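Local coordinates for AxyAgu115A (Amphibacillus xylanus NBRC 15112, PDB 6NPS), which is a family GH115 alpha-glucuronidase that probably removes glucuronic acid side groups from arabinoglucuronoxylan, at residues 811-823 and 829-841. The protein carries 3 engineered substitutions. Numbering follows the deposited sequence.
Sequences DGTLNRFEVLDGY and AIKAFPTDTHYQV
Phe817 lays its ring beside Ile830 and Ala832 at the apolar centre of an antiparallel beta hairpin. Its CD1 is 3.8 Å from Ile830 CD1, and Ala832 CB lies over one ring face. Val819 is on the same side of the hairpin, with CG2 against Ile830 CG2. Val848 of strand 847-854 and Ala934 of strand 926-934 cover Phe817 and its neighbours. On the other side, the bent chain of Glu818 crosses the Phe833 ring at about a right angle. Glu818 CG is 3.5 Å from Phe833 CD2, and the carboxylate and ring planes are 82° apart. Leu820 CD2 reaches Phe833 CZ. A type II turn from Leu820 to Tyr823 brings Tyr823 CD1 against Ala829 CB.

Backbone bonds join Arg816 with Phe833 and Glu818 with Lys831 in both directions. Leu820 N also donates to Ala829 O, but the return bond from Ala829 N is weak.

The Arg816 chain turns at chi2 (-74°), and one face of its guanidinium settles on Phe833 CB, 3.7 Å from CZ. NE and NH2 both hold Glu818 OE2 in the guanidinium plane, side-on; the NE bond is 2.8 Å. NH1 donates to Leu814 O. At the far end, Tyr839 CE2 packs on Asn815 CB. Pro834, which follows a cis peptide bond, accepts the Tyr839 hydroxyl at its O. A water links Asn815 OD1 to Thr837 OG1; OD1 also accepts from Asn809 ND2, and Asn815 ND2 bonds to Thr807 OG1. Extended Lys831 passes Leu820.

The hairpin of the C-terminal domain thus has two unlike faces. One is apolar and packs within its own domain. The other fixes the guanidinium by three bonds. There Lys831 forms a salt bridge with Glu433, and Tyr823 OH bonds to the same glutamate, joining this domain to helix 428-440.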
loop_
_atom_site.group_PDB
_atom_site.type_symbol
_atom_site.label_atom_id
_atom_site.label_comp_id
_atom_site.label_asym_id
_atom_site.label_seq_id
_atom_site.Cartn_x
_atom_site.Cartn_y
_atom_site.Cartn_z
ATOM N N ASP A 811 -9.914 50.295 -31.708
ATOM C CA ASP A 811 -8.579 50.885 -31.720
ATOM C C ASP A 811 -7.601 50.135 -32.630
ATOM O O ASP A 811 -6.437 50.538 -32.755
ATOM C CB ASP A 811 -8.052 50.950 -30.282
ATOM C CG ASP A 811 -8.149 49.615 -29.566
ATOM O OD1 ASP A 811 -8.013 49.570 -28.324
ATOM O OD2 ASP A 811 -8.346 48.593 -30.262
ATOM N N GLY A 812 -8.059 49.059 -33.281
ATOM C CA GLY A 812 -7.223 48.240 -34.136
ATOM C C GLY A 812 -6.610 47.026 -33.466
ATOM O O GLY A 812 -6.071 46.164 -34.170
ATOM N N THR A 813 -6.674 46.927 -32.141
ATOM C CA THR A 813 -6.143 45.769 -31.435
ATOM C C THR A 813 -6.955 44.516 -31.748
ATOM O O THR A 813 -8.096 44.577 -32.221
ATOM C CB THR A 813 -6.136 46.001 -29.921
ATOM O OG1 THR A 813 -7.469 46.288 -29.463
ATOM C CG2 THR A 813 -5.207 47.153 -29.560
ATOM N N LEU A 814 -6.362 43.367 -31.450
ATOM C CA LEU A 814 -6.990 42.087 -31.727
ATOM C C LEU A 814 -7.228 41.329 -30.431
ATOM O O LEU A 814 -6.461 41.452 -29.476
ATOM C CB LEU A 814 -6.138 41.215 -32.672
ATOM C CG LEU A 814 -5.833 41.829 -34.046
ATOM C CD1 LEU A 814 -4.717 41.046 -34.731
ATOM C CD2 LEU A 814 -7.089 41.887 -34.925
ATOM N N ASN A 815 -8.298 40.539 -30.416
ATOM C CA ASN A 815 -8.536 39.552 -29.368
ATOM C C ASN A 815 -8.166 38.186 -29.926
ATOM O O ASN A 815 -8.737 37.742 -30.928
ATOM C CB ASN A 815 -9.988 39.568 -28.880
ATOM C CG ASN A 815 -10.523 40.982 -28.671
ATOM O OD1 ASN A 815 -10.012 41.749 -27.857
ATOM N ND2 ASN A 815 -11.548 41.338 -29.440
ATOM N N ARG A 816 -7.238 37.506 -29.267
ATOM C CA ARG A 816 -6.670 36.307 -29.862
ATOM C C ARG A 816 -6.126 35.403 -28.775
ATOM O O ARG A 816 -5.712 35.873 -27.714
ATOM C CB ARG A 816 -5.544 36.667 -30.841
ATOM C CG ARG A 816 -4.270 37.176 -30.153
ATOM C CD ARG A 816 -4.419 38.630 -29.597
ATOM N NE ARG A 816 -3.188 39.062 -28.938
ATOM C CZ ARG A 816 -3.060 40.156 -28.201
ATOM N NH1 ARG A 816 -4.098 40.948 -27.990
ATOM N NH2 ARG A 816 -1.881 40.443 -27.650
ATOM N N PHE A 817 -6.101 34.104 -29.057
ATOM C CA PHE A 817 -5.299 33.205 -28.245
ATOM C C PHE A 817 -3.813 33.406 -28.504
ATOM O O PHE A 817 -3.376 33.558 -29.639
ATOM C CB PHE A 817 -5.681 31.750 -28.507
ATOM C CG PHE A 817 -6.898 31.308 -27.745
ATOM C CD1 PHE A 817 -6.794 30.889 -26.452
ATOM C CD2 PHE A 817 -8.162 31.347 -28.361
ATOM C CE1 PHE A 817 -7.930 30.505 -25.715
ATOM C CE2 PHE A 817 -9.265 30.949 -27.683
ATOM C CZ PHE A 817 -9.162 30.523 -26.344
ATOM N N GLU A 818 -3.039 33.419 -27.439
ATOM C CA GLU A 818 -1.589 33.496 -27.518
ATOM C C GLU A 818 -0.977 32.249 -26.896
ATOM O O GLU A 818 -1.494 31.738 -25.887
ATOM C CB GLU A 818 -1.067 34.729 -26.767
ATOM C CG GLU A 818 -1.487 36.055 -27.356
ATOM C CD GLU A 818 -0.507 36.564 -28.399
ATOM O OE1 GLU A 818 0.441 35.822 -28.745
ATOM O OE2 GLU A 818 -0.693 37.702 -28.883
ATOM N N VAL A 819 0.160 31.802 -27.427
ATOM C CA VAL A 819 0.897 30.697 -26.814
ATOM C C VAL A 819 1.847 31.290 -25.789
ATOM O O VAL A 819 2.656 32.163 -26.125
ATOM C CB VAL A 819 1.681 29.877 -27.850
ATOM C CG1 VAL A 819 2.482 28.718 -27.148
ATOM C CG2 VAL A 819 0.741 29.325 -28.961
ATOM N N LEU A 820 1.740 30.819 -24.542
ATOM C CA LEU A 820 2.661 31.163 -23.466
ATOM C C LEU A 820 3.741 30.084 -23.445
ATOM O O LEU A 820 3.501 28.976 -22.969
ATOM C CB LEU A 820 1.922 31.246 -22.133
ATOM C CG LEU A 820 0.839 32.336 -22.040
ATOM C CD1 LEU A 820 0.041 32.278 -20.696
ATOM C CD2 LEU A 820 1.506 33.668 -22.149
ATOM N N ASP A 821 4.927 30.413 -23.966
ATOM C CA ASP A 821 6.020 29.449 -24.055
ATOM C C ASP A 821 6.405 28.955 -22.673
ATOM O O ASP A 821 6.486 29.737 -21.725
ATOM C CB ASP A 821 7.251 30.077 -24.712
ATOM C CG ASP A 821 6.973 30.608 -26.121
ATOM O OD1 ASP A 821 5.998 30.151 -26.761
ATOM O OD2 ASP A 821 7.750 31.480 -26.583
ATOM N N GLY A 822 6.612 27.640 -22.557
ATOM C CA GLY A 822 7.094 27.056 -21.307
ATOM C C GLY A 822 6.118 27.093 -20.156
ATOM O O GLY A 822 6.476 26.692 -19.048
ATOM N N TYR A 823 4.886 27.527 -20.380
ATOM C CA TYR A 823 3.934 27.662 -19.290
ATOM C C TYR A 823 3.415 26.288 -18.864
ATOM O O TYR A 823 3.391 25.337 -19.654
ATOM C CB TYR A 823 2.792 28.581 -19.733
ATOM C CG TYR A 823 1.909 29.061 -18.620
ATOM C CD1 TYR A 823 0.871 28.275 -18.177
ATOM C CD2 TYR A 823 2.104 30.306 -18.006
ATOM C CE1 TYR A 823 0.066 28.674 -17.177
ATOM C CE2 TYR A 823 1.270 30.721 -16.973
ATOM C CZ TYR A 823 0.254 29.894 -16.571
ATOM O OH TYR A 823 -0.609 30.239 -15.553
ATOM N N ALA A 829 0.960 26.638 -22.859
ATOM C CA ALA A 829 -0.458 26.815 -22.629
ATOM C C ALA A 829 -0.925 27.889 -23.586
ATOM O O ALA A 829 -0.122 28.656 -24.109
ATOM C CB ALA A 829 -0.767 27.242 -21.166
ATOM N N ILE A 830 -2.227 27.957 -23.791
ATOM C CA ILE A 830 -2.785 29.035 -24.601
ATOM C C ILE A 830 -3.748 29.806 -23.718
ATOM O O ILE A 830 -4.377 29.239 -22.822
ATOM C CB ILE A 830 -3.480 28.530 -25.885
ATOM C CG1 ILE A 830 -4.683 27.633 -25.547
ATOM C CG2 ILE A 830 -2.492 27.791 -26.811
ATOM C CD1 ILE A 830 -5.511 27.292 -26.779
ATOM N N LYS A 831 -3.832 31.109 -23.950
ATOM C CA LYS A 831 -4.660 31.993 -23.143
ATOM C C LYS A 831 -5.115 33.141 -24.036
ATOM O O LYS A 831 -4.357 33.596 -24.889
ATOM C CB LYS A 831 -3.883 32.494 -21.911
ATOM C CG LYS A 831 -4.707 33.406 -21.023
ATOM C CD LYS A 831 -3.888 33.954 -19.856
ATOM C CE LYS A 831 -4.742 34.859 -19.001
ATOM N NZ LYS A 831 -4.008 35.428 -17.837
ATOM N N ALA A 832 -6.345 33.598 -23.851
ATOM C CA ALA A 832 -6.848 34.694 -24.668
ATOM C C ALA A 832 -6.345 36.041 -24.162
ATOM O O ALA A 832 -6.313 36.291 -22.960
ATOM C CB ALA A 832 -8.376 34.702 -24.700
ATOM N N PHE A 833 -5.961 36.919 -25.092
ATOM C CA PHE A 833 -5.601 38.303 -24.762
ATOM C C PHE A 833 -6.431 39.251 -25.618
ATOM O O PHE A 833 -6.619 38.987 -26.815
ATOM C CB PHE A 833 -4.106 38.588 -25.018
ATOM C CG PHE A 833 -3.193 37.926 -24.044
ATOM C CD1 PHE A 833 -2.638 38.641 -22.978
ATOM C CD2 PHE A 833 -2.879 36.578 -24.180
ATOM C CE1 PHE A 833 -1.801 38.005 -22.056
ATOM C CE2 PHE A 833 -2.047 35.950 -23.273
ATOM C CZ PHE A 833 -1.507 36.653 -22.215
ATOM N N PRO A 834 -6.881 40.394 -25.073
ATOM C CA PRO A 834 -6.686 40.915 -23.704
ATOM C C PRO A 834 -7.327 40.019 -22.625
ATOM O O PRO A 834 -8.304 39.334 -22.909
ATOM C CB PRO A 834 -7.388 42.301 -23.743
ATOM C CG PRO A 834 -7.397 42.672 -25.164
ATOM C CD PRO A 834 -7.565 41.379 -25.939
ATOM N N THR A 835 -6.784 40.039 -21.408
ATOM C CA THR A 835 -7.160 39.082 -20.364
ATOM C C THR A 835 -8.372 39.491 -19.537
ATOM O O THR A 835 -8.863 38.657 -18.780
ATOM C CB THR A 835 -6.024 38.868 -19.358
ATOM O OG1 THR A 835 -5.774 40.100 -18.657
ATOM C CG2 THR A 835 -4.784 38.429 -20.031
ATOM N N ASP A 836 -8.829 40.737 -19.610
ATOM C CA ASP A 836 -9.877 41.233 -18.732
ATOM C C ASP A 836 -11.248 41.279 -19.387
ATOM O O ASP A 836 -12.216 41.684 -18.730
ATOM C CB ASP A 836 -9.519 42.627 -18.210
ATOM C CG ASP A 836 -9.252 43.641 -19.333
ATOM O OD1 ASP A 836 -8.626 43.287 -20.361
ATOM O OD2 ASP A 836 -9.650 44.813 -19.167
ATOM N N THR A 837 -11.366 40.891 -20.658
ATOM C CA THR A 837 -12.661 40.905 -21.323
ATOM C C THR A 837 -13.416 39.624 -21.023
ATOM O O THR A 837 -12.844 38.533 -21.070
ATOM C CB THR A 837 -12.505 41.009 -22.843
ATOM O OG1 THR A 837 -11.588 42.063 -23.171
ATOM C CG2 THR A 837 -13.869 41.226 -23.509
ATOM N N HIS A 838 -14.720 39.759 -20.781
ATOM C CA HIS A 838 -15.645 38.630 -20.792
ATOM C C HIS A 838 -16.174 38.513 -22.221
ATOM O O HIS A 838 -17.010 39.314 -22.658
ATOM C CB HIS A 838 -16.759 38.833 -19.765
ATOM C CG HIS A 838 -16.265 38.893 -18.345
ATOM N ND1 HIS A 838 -16.464 37.872 -17.435
ATOM C CD2 HIS A 838 -15.562 39.848 -17.684
ATOM C CE1 HIS A 838 -15.912 38.197 -16.278
ATOM N NE2 HIS A 838 -15.360 39.392 -16.401
ATOM N N TYR A 839 -15.677 37.515 -22.956
ATOM C CA TYR A 839 -16.021 37.339 -24.355
ATOM C C TYR A 839 -17.381 36.667 -24.489
ATOM O O TYR A 839 -17.809 35.922 -23.607
ATOM C CB TYR A 839 -14.939 36.482 -25.040
ATOM C CG TYR A 839 -13.593 37.160 -25.081
ATOM C CD1 TYR A 839 -12.561 36.781 -24.226
ATOM C CD2 TYR A 839 -13.356 38.204 -25.987
ATOM C CE1 TYR A 839 -11.321 37.417 -24.269
ATOM C CE2 TYR A 839 -12.153 38.848 -26.038
ATOM C CZ TYR A 839 -11.131 38.459 -25.190
ATOM O OH TYR A 839 -9.921 39.132 -25.264
ATOM N N GLN A 840 -18.050 36.903 -25.614
ATOM C CA GLN A 840 -19.311 36.241 -25.931
ATOM C C GLN A 840 -19.182 35.508 -27.255
ATOM O O GLN A 840 -18.776 36.105 -28.252
ATOM C CB GLN A 840 -20.446 37.261 -25.988
ATOM C CG GLN A 840 -20.675 37.922 -24.656
ATOM C CD GLN A 840 -22.141 38.033 -24.316
ATOM O OE1 GLN A 840 -22.618 39.104 -23.932
ATOM N NE2 GLN A 840 -22.873 36.926 -24.458
ATOM N N VAL A 841 -19.534 34.219 -27.263
ATOM C CA VAL A 841 -19.464 33.437 -28.490
ATOM C C VAL A 841 -20.354 34.059 -29.549
ATOM O O VAL A 841 -21.483 34.500 -29.285
ATOM C CB VAL A 841 -19.827 31.962 -28.241
ATOM C CG1 VAL A 841 -19.890 31.206 -29.564
ATOM C CG2 VAL A 841 -18.817 31.275 -27.266
HETATM O O HOH W 1 -11.395 42.852 -25.872
#